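Local coordinates for protein dihydrocoumarin hydrolase, AncDHCH1 (Pseudomonas sp., PDB 6C2C) that probably hydrolyses dihydrocoumarin, a lactone, using two bound zinc ions, and is probably an ancestral form related to the methyl-parathion hydrolases of the metallo-beta-lactamase superfamily, at residues G25-T30 and V74-K79; D261-G266 and G280-D285; G35-P40 and G89-T94; D113-T118 and A139-D144; P17-M22 and L102-Y107. All blocks are in the same frame, centred on the assembly; numbering follows the deposited sequence. Where two conformers were deposited one is given.

Interaction 1 (G25-T30 and V74-K79)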
# COMPACT_ATOMS: atom_id res chain seq x y z
N GLY A 25 -5.22 18.02 -9.16
CA GLY A 25 -5.82 18.55 -10.38
C GLY A 25 -7.32 18.33 -10.35
O GLY A 25 -8.01 18.65 -9.36
N ASP A 26 -7.82 17.76 -11.42
CA ASP A 26 -9.24 17.44 -11.54
C ASP A 26 -9.61 16.14 -10.80
O ASP A 26 -10.81 15.80 -10.72
CB ASP A 26 -9.61 17.28 -13.01
CG ASP A 26 -9.50 18.57 -13.80
OD1 ASP A 26 -9.61 19.66 -13.21
OD2 ASP A 26 -9.25 18.46 -15.01
N PHE A 27 -8.61 15.38 -10.34
CA PHE A 27 -8.90 14.08 -9.73
C PHE A 27 -9.07 14.24 -8.23
O PHE A 27 -8.43 15.09 -7.60
CB PHE A 27 -7.78 13.04 -9.99
CG PHE A 27 -7.50 12.72 -11.45
CD1 PHE A 27 -8.36 13.10 -12.47
CD2 PHE A 27 -6.42 11.94 -11.75
CE1 PHE A 27 -8.10 12.76 -13.76
CE2 PHE A 27 -6.12 11.57 -13.08
CZ PHE A 27 -6.96 11.99 -14.08
N GLU A 28 -9.96 13.44 -7.66
CA GLU A 28 -10.10 13.31 -6.22
C GLU A 28 -9.38 12.04 -5.75
O GLU A 28 -9.70 10.94 -6.20
CB GLU A 28 -11.56 13.18 -5.85
CG GLU A 28 -11.78 12.99 -4.33
CD GLU A 28 -13.12 12.28 -4.14
OE1 GLU A 28 -13.29 11.15 -4.61
OE2 GLU A 28 -14.04 12.86 -3.57
N VAL A 29 -8.38 12.21 -4.88
CA VAL A 29 -7.65 11.08 -4.27
C VAL A 29 -8.21 10.89 -2.86
O VAL A 29 -8.43 11.88 -2.13
CB VAL A 29 -6.14 11.36 -4.23
CG1 VAL A 29 -5.45 10.19 -3.50
CG2 VAL A 29 -5.62 11.53 -5.62
N THR A 30 -8.50 9.65 -2.50
CA THR A 30 -8.84 9.31 -1.11
C THR A 30 -7.85 8.24 -0.64
O THR A 30 -7.93 7.09 -1.09
CB THR A 30 -10.29 8.83 -0.94
OG1 THR A 30 -11.22 9.71 -1.61
CG2 THR A 30 -10.65 8.70 0.56
N VAL A 74 -8.93 6.73 -6.54
CA VAL A 74 -8.79 7.88 -7.44
C VAL A 74 -10.07 8.01 -8.28
O VAL A 74 -10.44 7.08 -9.03
CB VAL A 74 -7.57 7.75 -8.38
CG1 VAL A 74 -7.43 9.05 -9.17
CG2 VAL A 74 -6.27 7.48 -7.59
N ASN A 75 -10.73 9.14 -8.17
CA ASN A 75 -11.93 9.42 -8.95
C ASN A 75 -11.49 10.41 -10.02
O ASN A 75 -11.23 11.59 -9.71
CB ASN A 75 -13.03 9.95 -8.05
CG ASN A 75 -14.35 10.13 -8.81
OD1 ASN A 75 -14.33 10.46 -10.01
ND2 ASN A 75 -15.48 10.03 -8.10
N THR A 76 -11.37 9.92 -11.27
CA THR A 76 -10.87 10.70 -12.40
C THR A 76 -11.99 11.41 -13.10
O THR A 76 -11.71 12.14 -14.05
CB THR A 76 -10.15 9.85 -13.44
OG1 THR A 76 -11.10 9.02 -14.13
CG2 THR A 76 -9.10 8.96 -12.78
N GLY A 77 -13.20 11.26 -12.61
CA GLY A 77 -14.39 11.73 -13.35
C GLY A 77 -14.98 10.73 -14.30
O GLY A 77 -16.17 10.47 -14.24
N SER A 78 -14.16 10.11 -15.13
CA SER A 78 -14.67 9.06 -16.02
C SER A 78 -14.54 7.68 -15.40
O SER A 78 -15.24 6.77 -15.85
CB SER A 78 -13.94 9.11 -17.36
OG SER A 78 -12.57 8.95 -17.22
N LYS A 79 -13.71 7.51 -14.36
CA LYS A 79 -13.42 6.20 -13.78
C LYS A 79 -13.26 6.36 -12.27
O LYS A 79 -12.75 7.38 -11.80
CB LYS A 79 -12.08 5.62 -14.32
CG LYS A 79 -12.06 5.35 -15.80
CD LYS A 79 -12.91 4.11 -16.15
CE LYS A 79 -12.58 3.84 -17.61
NZ LYS A 79 -13.45 2.81 -18.17

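Interaction 2 (D261-G266 and G280-D285)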
# COMPACT_ATOMS: atom_id res chain seq x y z
N ASP A 261 14.06 10.10 -8.45
CA ASP A 261 13.17 10.73 -9.42
C ASP A 261 12.18 11.68 -8.73
O ASP A 261 11.87 12.74 -9.27
CB ASP A 261 12.42 9.65 -10.24
CG ASP A 261 13.35 8.86 -11.20
OD1 ASP A 261 14.50 9.27 -11.47
OD2 ASP A 261 12.89 7.80 -11.71
N ALA A 262 11.67 11.29 -7.55
CA ALA A 262 10.71 12.16 -6.85
C ALA A 262 11.38 13.40 -6.32
O ALA A 262 10.76 14.48 -6.26
CB ALA A 262 10.03 11.40 -5.70
N ALA A 263 12.63 13.27 -5.85
CA ALA A 263 13.37 14.46 -5.41
C ALA A 263 13.60 15.40 -6.58
O ALA A 263 13.39 16.62 -6.47
CB ALA A 263 14.70 14.06 -4.77
N LYS A 264 13.97 14.86 -7.72
CA LYS A 264 14.24 15.71 -8.87
C LYS A 264 12.96 16.35 -9.39
O LYS A 264 12.93 17.55 -9.65
CB LYS A 264 14.91 14.89 -9.97
CG LYS A 264 15.21 15.75 -11.18
CD LYS A 264 15.76 14.97 -12.33
CE LYS A 264 16.16 15.97 -13.41
NZ LYS A 264 17.29 15.45 -14.21
N GLY A 265 11.87 15.57 -9.46
CA GLY A 265 10.61 16.03 -10.04
C GLY A 265 9.77 16.88 -9.12
O GLY A 265 8.91 17.64 -9.61
N GLY A 266 9.98 16.78 -7.82
CA GLY A 266 9.18 17.59 -6.90
C GLY A 266 7.72 17.23 -6.81
O GLY A 266 6.92 18.10 -6.44
N GLY A 280 3.27 12.45 0.47
CA GLY A 280 4.16 13.57 0.75
C GLY A 280 5.12 13.75 -0.40
O GLY A 280 5.07 13.04 -1.41
N HIS A 281 5.99 14.72 -0.24
CA HIS A 281 7.09 14.97 -1.14
C HIS A 281 8.37 14.37 -0.57
O HIS A 281 8.45 13.94 0.60
CB HIS A 281 7.28 16.48 -1.32
CG HIS A 281 6.21 17.14 -2.12
ND1 HIS A 281 5.08 17.72 -1.57
CD2 HIS A 281 6.13 17.35 -3.45
CE1 HIS A 281 4.35 18.23 -2.53
NE2 HIS A 281 4.96 18.01 -3.68
N ILE A 282 9.38 14.29 -1.45
CA ILE A 282 10.70 13.79 -1.09
C ILE A 282 11.74 14.81 -1.51
O ILE A 282 11.68 15.36 -2.62
CB ILE A 282 10.94 12.42 -1.77
CG1 ILE A 282 10.07 11.38 -1.09
CG2 ILE A 282 12.37 11.98 -1.60
CD1 ILE A 282 10.32 9.92 -1.64
N ARG A 283 12.67 15.13 -0.62
CA ARG A 283 13.79 15.95 -1.05
C ARG A 283 15.08 15.23 -0.68
O ARG A 283 15.13 14.44 0.29
CB ARG A 283 13.73 17.38 -0.48
CG ARG A 283 14.34 17.60 0.87
CD ARG A 283 14.45 19.14 1.16
NE ARG A 283 13.15 19.63 1.60
CZ ARG A 283 12.90 20.16 2.79
NH1 ARG A 283 13.87 20.34 3.68
NH2 ARG A 283 11.66 20.53 3.09
N ALA A 284 16.12 15.47 -1.49
CA ALA A 284 17.44 14.94 -1.17
C ALA A 284 17.94 15.48 0.17
O ALA A 284 17.64 16.61 0.57
CB ALA A 284 18.43 15.29 -2.30
N ASP A 285 18.67 14.65 0.89
CA ASP A 285 19.19 15.06 2.20
C ASP A 285 20.52 14.33 2.39
O ASP A 285 20.57 13.22 2.93
CB ASP A 285 18.22 14.77 3.34
CG ASP A 285 18.70 15.33 4.67
OD1 ASP A 285 19.86 15.83 4.70
OD2 ASP A 285 17.92 15.29 5.66
O HOH W 1 8.89 15.16 -4.13
O HOH W 2 11.79 17.49 -4.46
O HOH W 3 3.60 18.56 -6.14

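Interaction 3 (G35-P40 and G89-T94)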
# COMPACT_ATOMS: atom_id res chain seq x y z
N GLY A 35 -5.94 -0.24 8.34
CA GLY A 35 -5.51 -0.53 9.70
C GLY A 35 -4.00 -0.41 9.79
O GLY A 35 -3.31 0.01 8.84
N THR A 36 -3.48 -0.86 10.93
CA THR A 36 -2.05 -1.00 11.15
C THR A 36 -1.76 -2.40 11.65
O THR A 36 -2.67 -3.08 12.16
CB THR A 36 -1.58 -0.03 12.23
OG1 THR A 36 -2.25 -0.32 13.48
CG2 THR A 36 -1.81 1.40 11.82
N VAL A 37 -0.47 -2.77 11.60
CA VAL A 37 -0.02 -4.05 12.16
C VAL A 37 1.42 -3.89 12.66
O VAL A 37 2.22 -3.20 12.03
CB VAL A 37 -0.13 -5.17 11.12
CG1 VAL A 37 0.84 -4.92 9.94
CG2 VAL A 37 0.15 -6.51 11.80
N ASP A 38 1.72 -4.49 13.81
CA ASP A 38 3.07 -4.38 14.35
C ASP A 38 4.00 -5.28 13.56
O ASP A 38 3.66 -6.44 13.29
CB ASP A 38 3.11 -4.83 15.82
CG ASP A 38 2.61 -3.77 16.79
OD1 ASP A 38 2.35 -2.61 16.39
OD2 ASP A 38 2.47 -4.10 17.99
N LEU A 39 5.17 -4.77 13.25
CA LEU A 39 6.18 -5.51 12.52
C LEU A 39 7.44 -5.59 13.36
O LEU A 39 7.89 -4.57 13.91
CB LEU A 39 6.52 -4.85 11.19
CG LEU A 39 5.45 -4.96 10.09
CD1 LEU A 39 5.95 -4.33 8.81
CD2 LEU A 39 5.14 -6.45 9.91
N PRO A 40 8.07 -6.77 13.47
CA PRO A 40 9.37 -6.89 14.15
C PRO A 40 10.48 -6.46 13.20
O PRO A 40 11.23 -7.29 12.66
CB PRO A 40 9.41 -8.38 14.52
CG PRO A 40 8.70 -9.05 13.43
CD PRO A 40 7.55 -8.08 13.04
N GLY A 89 -8.94 -10.38 6.01
CA GLY A 89 -8.44 -11.07 7.20
C GLY A 89 -7.21 -11.94 6.99
O GLY A 89 -6.93 -12.83 7.81
N LEU A 90 -6.41 -11.67 5.98
CA LEU A 90 -5.28 -12.55 5.68
C LEU A 90 -4.09 -12.31 6.58
O LEU A 90 -3.15 -13.14 6.59
CB LEU A 90 -4.83 -12.37 4.20
CG LEU A 90 -5.87 -12.76 3.14
CD1 LEU A 90 -5.31 -12.56 1.74
CD2 LEU A 90 -6.35 -14.21 3.41
N PHE A 91 -4.05 -11.19 7.28
CA PHE A 91 -2.84 -10.86 8.02
C PHE A 91 -3.24 -10.37 9.40
O PHE A 91 -2.72 -9.36 9.89
CB PHE A 91 -1.99 -9.84 7.25
CG PHE A 91 -0.52 -9.92 7.55
CD1 PHE A 91 0.23 -11.01 7.13
CD2 PHE A 91 0.10 -8.93 8.32
CE1 PHE A 91 1.59 -11.08 7.45
CE2 PHE A 91 1.45 -8.99 8.64
CZ PHE A 91 2.21 -10.06 8.20
N GLY A 92 -4.21 -11.05 10.03
CA GLY A 92 -4.52 -10.84 11.43
C GLY A 92 -5.72 -9.96 11.66
O GLY A 92 -6.23 -9.32 10.73
N PRO A 93 -6.15 -9.82 12.92
CA PRO A 93 -7.38 -9.09 13.21
C PRO A 93 -7.26 -7.57 13.20
O PRO A 93 -8.30 -6.93 13.25
CB PRO A 93 -7.76 -9.59 14.64
CG PRO A 93 -6.50 -9.95 15.22
CD PRO A 93 -5.57 -10.43 14.13
N THR A 94 -6.05 -6.96 13.09
CA THR A 94 -5.91 -5.51 13.11
C THR A 94 -6.03 -4.88 11.72
O THR A 94 -6.02 -3.66 11.62
CB THR A 94 -4.59 -5.09 13.76
OG1 THR A 94 -3.46 -5.43 12.93
CG2 THR A 94 -4.49 -5.78 15.14
O HOH W 4 -5.72 -1.48 13.03

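Interaction 4 (D113-T118 and A139-D144)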
# COMPACT_ATOMS: atom_id res chain seq x y z
N ASP A 113 -14.58 0.85 -10.70
CA ASP A 113 -14.47 0.38 -12.08
C ASP A 113 -13.26 -0.50 -12.32
O ASP A 113 -13.36 -1.53 -13.03
CB ASP A 113 -14.37 1.61 -13.00
CG ASP A 113 -15.64 2.44 -12.98
OD1 ASP A 113 -16.74 1.86 -13.18
OD2 ASP A 113 -15.55 3.66 -12.79
N GLU A 114 -12.10 -0.12 -11.76
CA GLU A 114 -10.86 -0.84 -12.01
C GLU A 114 -10.10 -0.81 -10.71
O GLU A 114 -10.20 0.15 -9.94
CB GLU A 114 -10.04 -0.24 -13.17
CG GLU A 114 -10.85 -0.27 -14.48
CD GLU A 114 -10.02 -0.13 -15.73
OE1 GLU A 114 -10.62 -0.22 -16.83
OE2 GLU A 114 -8.80 0.03 -15.65
N ILE A 115 -9.33 -1.87 -10.48
CA ILE A 115 -8.50 -1.99 -9.27
C ILE A 115 -7.10 -2.33 -9.77
O ILE A 115 -6.93 -3.27 -10.55
CB ILE A 115 -9.03 -3.09 -8.33
CG1 ILE A 115 -10.42 -2.65 -7.82
CG2 ILE A 115 -8.02 -3.30 -7.18
CD1 ILE A 115 -11.18 -3.80 -7.01
N TYR A 116 -6.11 -1.55 -9.35
CA TYR A 116 -4.72 -1.77 -9.75
C TYR A 116 -3.92 -2.24 -8.55
O TYR A 116 -3.96 -1.65 -7.48
CB TYR A 116 -4.08 -0.50 -10.35
CG TYR A 116 -4.88 0.08 -11.51
CD1 TYR A 116 -5.62 -0.72 -12.37
CD2 TYR A 116 -4.90 1.45 -11.70
CE1 TYR A 116 -6.37 -0.16 -13.46
CE2 TYR A 116 -5.65 2.01 -12.78
CZ TYR A 116 -6.39 1.17 -13.58
OH TYR A 116 -7.11 1.82 -14.62
N ILE A 117 -3.27 -3.40 -8.69
CA ILE A 117 -2.57 -4.05 -7.60
C ILE A 117 -1.08 -3.80 -7.75
O ILE A 117 -0.48 -4.14 -8.79
CB ILE A 117 -2.89 -5.55 -7.63
CG1 ILE A 117 -4.38 -5.79 -7.38
CG2 ILE A 117 -2.00 -6.28 -6.64
CD1 ILE A 117 -4.85 -5.23 -6.01
N THR A 118 -0.45 -3.20 -6.73
CA THR A 118 1.00 -2.97 -6.86
C THR A 118 1.76 -4.29 -6.85
O THR A 118 2.69 -4.47 -7.63
CB THR A 118 1.51 -2.05 -5.72
OG1 THR A 118 1.24 -2.66 -4.43
CG2 THR A 118 0.90 -0.64 -5.83
N ALA A 139 -15.68 -4.45 -10.74
CA ALA A 139 -14.33 -3.99 -11.07
C ALA A 139 -13.56 -4.99 -11.95
O ALA A 139 -13.69 -6.22 -11.81
CB ALA A 139 -13.55 -3.73 -9.77
N VAL A 140 -12.77 -4.44 -12.85
CA VAL A 140 -11.71 -5.19 -13.51
C VAL A 140 -10.43 -5.00 -12.70
O VAL A 140 -10.05 -3.86 -12.41
CB VAL A 140 -11.52 -4.67 -14.93
CG1 VAL A 140 -10.27 -5.33 -15.62
CG2 VAL A 140 -12.77 -4.88 -15.79
N VAL A 141 -9.73 -6.11 -12.38
CA VAL A 141 -8.52 -6.03 -11.57
C VAL A 141 -7.36 -6.17 -12.52
O VAL A 141 -7.39 -7.02 -13.42
CB VAL A 141 -8.52 -7.17 -10.52
CG1 VAL A 141 -7.18 -7.20 -9.78
CG2 VAL A 141 -9.70 -7.05 -9.53
N ARG A 142 -6.30 -5.37 -12.33
CA ARG A 142 -5.12 -5.44 -13.18
C ARG A 142 -3.88 -5.50 -12.31
O ARG A 142 -3.84 -4.89 -11.25
CB ARG A 142 -5.02 -4.24 -14.11
CG ARG A 142 -6.33 -3.97 -14.89
CD ARG A 142 -6.08 -3.18 -16.15
NE ARG A 142 -5.31 -4.03 -17.09
CZ ARG A 142 -4.92 -3.56 -18.27
NH1 ARG A 142 -5.27 -2.31 -18.66
NH2 ARG A 142 -4.20 -4.35 -19.05
N ALA A 143 -2.88 -6.25 -12.79
CA ALA A 143 -1.59 -6.36 -12.13
C ALA A 143 -0.61 -6.86 -13.17
O ALA A 143 -1.00 -7.27 -14.27
CB ALA A 143 -1.65 -7.36 -10.95
N ASP A 144 0.67 -6.77 -12.86
CA ASP A 144 1.64 -7.22 -13.85
C ASP A 144 1.57 -8.72 -14.04
O ASP A 144 1.50 -9.48 -13.07
CB ASP A 144 3.05 -6.82 -13.41
CG ASP A 144 4.06 -6.95 -14.56
OD1 ASP A 144 4.60 -8.06 -14.74
OD2 ASP A 144 4.35 -6.01 -15.29
O HOH W 5 -7.11 -0.34 -17.88
O HOH W 6 1.47 -5.88 -10.21

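Interaction 5 (P17-M22 and L102-Y107)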
# COMPACT_ATOMS: atom_id res chain seq x y z
N PRO A 17 -12.42 7.70 11.36
CA PRO A 17 -12.40 6.93 10.13
C PRO A 17 -11.09 7.12 9.36
O PRO A 17 -10.64 8.18 9.21
CB PRO A 17 -13.56 7.50 9.35
CG PRO A 17 -14.52 8.02 10.35
CD PRO A 17 -13.67 8.47 11.50
N GLY A 18 -10.48 6.03 8.98
CA GLY A 18 -9.20 6.14 8.28
C GLY A 18 -9.33 6.40 6.79
O GLY A 18 -9.12 5.49 5.98
N PHE A 19 -9.72 7.62 6.43
CA PHE A 19 -9.61 8.07 5.04
C PHE A 19 -9.12 9.51 5.07
O PHE A 19 -9.30 10.23 6.07
CB PHE A 19 -10.92 7.92 4.23
CG PHE A 19 -12.05 8.85 4.61
CD1 PHE A 19 -12.93 8.47 5.63
CD2 PHE A 19 -12.24 10.06 3.94
CE1 PHE A 19 -14.00 9.30 5.98
CE2 PHE A 19 -13.32 10.89 4.28
CZ PHE A 19 -14.18 10.49 5.27
N TYR A 20 -8.47 9.91 3.98
CA TYR A 20 -7.95 11.27 3.87
C TYR A 20 -8.14 11.72 2.44
O TYR A 20 -7.64 11.09 1.51
CB TYR A 20 -6.46 11.33 4.28
CG TYR A 20 -5.98 12.74 4.18
CD1 TYR A 20 -6.41 13.70 5.08
CD2 TYR A 20 -5.17 13.14 3.12
CE1 TYR A 20 -6.05 15.02 4.95
CE2 TYR A 20 -4.77 14.47 2.96
CZ TYR A 20 -5.24 15.42 3.87
OH TYR A 20 -4.83 16.73 3.72
N ARG A 21 -8.90 12.81 2.24
CA ARG A 21 -9.20 13.36 0.92
C ARG A 21 -8.15 14.36 0.47
O ARG A 21 -7.77 15.25 1.24
CB ARG A 21 -10.55 14.08 0.98
CG ARG A 21 -11.25 14.13 -0.38
CD ARG A 21 -11.96 12.77 -0.62
NE ARG A 21 -13.14 12.74 0.25
CZ ARG A 21 -13.96 11.71 0.36
NH1 ARG A 21 -13.76 10.60 -0.35
NH2 ARG A 21 -15.01 11.81 1.17
N MET A 22 -7.76 14.28 -0.80
CA MET A 22 -6.79 15.21 -1.37
C MET A 22 -7.14 15.42 -2.83
O MET A 22 -7.27 14.44 -3.55
CB MET A 22 -5.35 14.64 -1.22
CG MET A 22 -4.27 15.62 -1.60
SD MET A 22 -2.67 14.81 -1.67
CE MET A 22 -2.82 13.90 -3.19
N LEU A 102 -13.71 2.85 3.16
CA LEU A 102 -14.27 3.20 1.86
C LEU A 102 -15.69 3.71 2.03
O LEU A 102 -16.08 4.71 1.43
CB LEU A 102 -14.26 1.97 0.94
CG LEU A 102 -14.80 2.20 -0.47
CD1 LEU A 102 -13.92 3.23 -1.24
CD2 LEU A 102 -14.91 0.88 -1.23
N LYS A 103 -16.49 3.00 2.83
CA LYS A 103 -17.86 3.43 3.09
C LYS A 103 -17.89 4.78 3.78
O LYS A 103 -18.67 5.67 3.41
CB LYS A 103 -18.56 2.40 3.96
CG LYS A 103 -20.05 2.70 4.31
CD LYS A 103 -20.56 1.63 5.34
CE LYS A 103 -22.05 1.84 5.75
NZ LYS A 103 -22.84 1.48 4.59
N ALA A 104 -17.03 4.96 4.78
CA ALA A 104 -17.00 6.26 5.46
C ALA A 104 -16.58 7.37 4.50
O ALA A 104 -17.04 8.53 4.63
CB ALA A 104 -16.07 6.19 6.67
N ALA A 105 -15.75 7.04 3.50
CA ALA A 105 -15.29 8.00 2.50
C ALA A 105 -16.35 8.30 1.45
O ALA A 105 -16.12 9.13 0.56
CB ALA A 105 -14.02 7.45 1.84
N GLY A 106 -17.49 7.63 1.54
CA GLY A 106 -18.59 8.05 0.70
C GLY A 106 -18.76 7.23 -0.57
O GLY A 106 -19.54 7.65 -1.45
N TYR A 107 -18.09 6.08 -0.69
CA TYR A 107 -18.23 5.23 -1.86
C TYR A 107 -18.62 3.82 -1.48
O TYR A 107 -18.39 3.35 -0.36
CB TYR A 107 -16.92 5.18 -2.66
CG TYR A 107 -16.55 6.48 -3.28
CD1 TYR A 107 -17.22 6.93 -4.44
CD2 TYR A 107 -15.61 7.34 -2.70
CE1 TYR A 107 -16.89 8.15 -5.04
CE2 TYR A 107 -15.27 8.56 -3.31
CZ TYR A 107 -15.92 8.96 -4.48
OH TYR A 107 -15.57 10.14 -5.12
O HOH W 7 -17.21 10.89 3.11

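Interaction 1 (G25-T30 and V74-K79)
The phenyl ring of F27 carries T76 on one face: CG2 of T76 sits over the ring centre, 3.9 Å from the centroid and 8° off the normal, a CH-pi contact, while T76 CB comes to 3.6 Å from F27 CE1. V74 CG1 reaches the same ring obliquely at CD2. Here strands 27-39 and 65-75 run antiparallel as neighbours in the six-stranded sheet of the metallo-beta-lactamase fold, and the ring covers the point where the second strand turns off. E28 and N75 form a hydrogen-bonded pair, with E28 N to N75 O at 3.0 Å and N75 N to E28 O at 2.9 Å; V29 and V74 follow as a non-hydrogen-bonded pair. F27 also rests on V214 and S216 of strand 210-216. E28, with CG anti to the backbone N (chi1 178°) and its chain extended beyond, lays OE1 3.7 Å from N75 CB, with carboxylate and amide planes 80° apart. The hydroxyl of Y107 bonds both E28 OE1 and N75 ND2, tying the two side chains together. The other amide atom shapes the turn: N75 OD1 accepts from G77 N at 2.9 Å, in the carbonyl plane, making an Asx turn.

Interaction 2 (D261-G266 and G280-D285)
A262 and I282 point their CB atoms at each other across the contact, 4.2 Å apart. A263 is turned more along the strand: its methyl lies 3.8 Å from A284 N and reaches I282 CG2 more distantly. I282 holds CG2 anti to its backbone N and CG1 beside it (chi1 -71°), which brings the CG2 branch to the A263 side. The small alanine side chains allow a close backbone approach, and A263 CA makes a CA-H...O contact of 3.4 Å with I282 O.

In the fold, this is the C-terminal end of helix 248-265 lying across strand 279-285 of the seven-stranded sheet of the metallo-beta-lactamase fold, at 96° between their directions and 6.5 Å between the short axes. A262 also touches I269 of strand 268-270 and A263 touches Y289 of strand 288-293, so the helix end spans the strands flanking 279-285.

Waters bridge the last helical turn and the strand. One molecule donates to A262 O and accepts from I282 N, both at 2.9 Å; a second donates to both A263 O and I282 O, so carbonyls at the helix end are linked to the strand backbone without a direct bond. Past the helix, G266 has positive phi, and its carbonyl O meets the edge of the H281 imidazole near the ring plane, 3.2 Å from CD2. A third water lies in the ring plane at 2.9 Å from H281 NE2 and makes a weak bond to G266 O.

Interaction 3 (G35-P40 and G89-T94)
The hydroxyl of T94 donates to the carbonyl of T36, OG1 to O 2.6 Å, a short bond lying in the carbonyl plane with a C=O...donor angle of 147°. It fixes the loop that follows strand 80-83 onto the C-terminal end of strand 27-39, in the N-terminal sheet of the metallo-beta-lactamase fold. T94 OG1 stands between the backbone N and carbonyl carbon of its own residue (chi1 70°), a rotamer that turns the hydroxyl to the strand. A water adds a second bridge between the same two residues: it accepts from T36 N and donates to T94 O at 2.6 Å. T36 is thus held through both backbone polar atoms, while its own hydroxyl bonds E66 on strand 65-75.

G35 comes close at its CA, 3.7 Å from T94 O. V37 turns its CB toward the loop and crosses the T94 side chain at about a right angle, with T94 OG1 3.8 Å from V37 CB. Earlier in the loop, F91 also points its CB toward the strand, and L95, the residue after T94, also packs on V37. The valine meets the phenyl ring through a single branch placed anti to the backbone N, and the ring is approached obliquely, V37 CG2 lying 4.2 Å from F91 CE2.

Interaction 4 (D113-T118 and A139-D144)
Backbone bonds join D113-T118 and A139-D144 as neighbouring parallel strands, 114-116 beside the outermost 140-142, at one side of the six-stranded sheet of the metallo-beta-lactamase fold. The bonds alternate: V140 N to D113 O, I115 N to V140 O, R142 N to I115 O at 2.8 Å and I117 N to R142 O at 3.0 Å. CA-H...O contacts fill the gaps, such as E114 CA to V140 O at 3.2 Å.

Apolar contacts line the face bearing I115 and V141. I115 CD1 reaches A139 CB at 3.6 Å, and I117 CG1 lies 3.9 Å from V141 CG1. L128 packs on both I115 and V141, and L175 and Y178 of helix 162-180 cover V141. The side chain of I117 is about 10 Å from a bound zinc ion, shortly before the metal-binding H119.

Polar groups gather on the other face. The arginine stem runs beside the Y116 ring, R142 CB 4.0 Å from Y116 CD1, with guanidinium and ring planes 67° apart. R142 NE and NH2 bond the carbonyls of K185 and P186, while NH1 donates to a water that in turn donates to E114 OE2. The same oxygen accepts the Y116 hydroxyl, OH to E114 OE2 2.7 Å, from above the carboxylate plane.

Interaction 5 (P17-M22 and L102-Y107)
Helix 98-104 ends over strand 19-24 in a Schellman motif: G106, with positive phi, bonds back from its N to K103 O, and Y107 N bonds back to L102 O. The turn lies against an outermost strand of the six-stranded sheet of the metallo-beta-lactamase fold, one of the places where the helix end meets the sheet.

F19 lies flat against the turn. Its ring takes A105 CA over the centre of one face, 3.7 Å from the centroid and 1° off the normal, and A105 CB sits over the same face near CG. A chi1 of 70°, with CG tucked over its own main chain, lays the ring on the turn. A104 meets the ring at CE1, A104 CB 3.8 Å from F19 CE1, and the same methyl touches P17 CB at 3.9 Å.

R21 reaches the turn by bending at chi2 and chi3, which brings one guanidinium face under F19 CD2. Y107 CE2 comes to 3.9 Å from R21 NH1. R21 also bonds T30 through NH1, and NE forms a long, weak ion pair with E28. A water donates to A104 O and takes a weak bond from R21 NH2. The carbonyl of A105 is gripped end-on by both terminal nitrogens, each with the oxygen in the guanidinium plane: NH1 on a lone pair at 2.9 Å from A105 O, NH2 at 3.0 Å from A105 O, above the carbonyl plane.

Interactions 1, 3, 4 and 5 all reach the six-stranded sheet, while interaction 2 belongs to the seven-stranded one, centred 23 Å from the centre of interaction 1. Strand 27-39 serves interactions 1 and 3, whose centres lie 29 Å apart on opposite sides of the chain's centre. Interaction 1 touches interaction 5 through Y107 and E28 and the backbone of M22 and V29, and interaction 4 where K79 packs on D113. Along the chain, interactions 1 and 3 lie within the loop closed by interaction 5, their segments alternating; interactions 4 and 2 follow in series. Four contacts thus build or border one sheet and the fifth packs a helix end on the other; H119, a zinc ligand, directly follows segment 113-118.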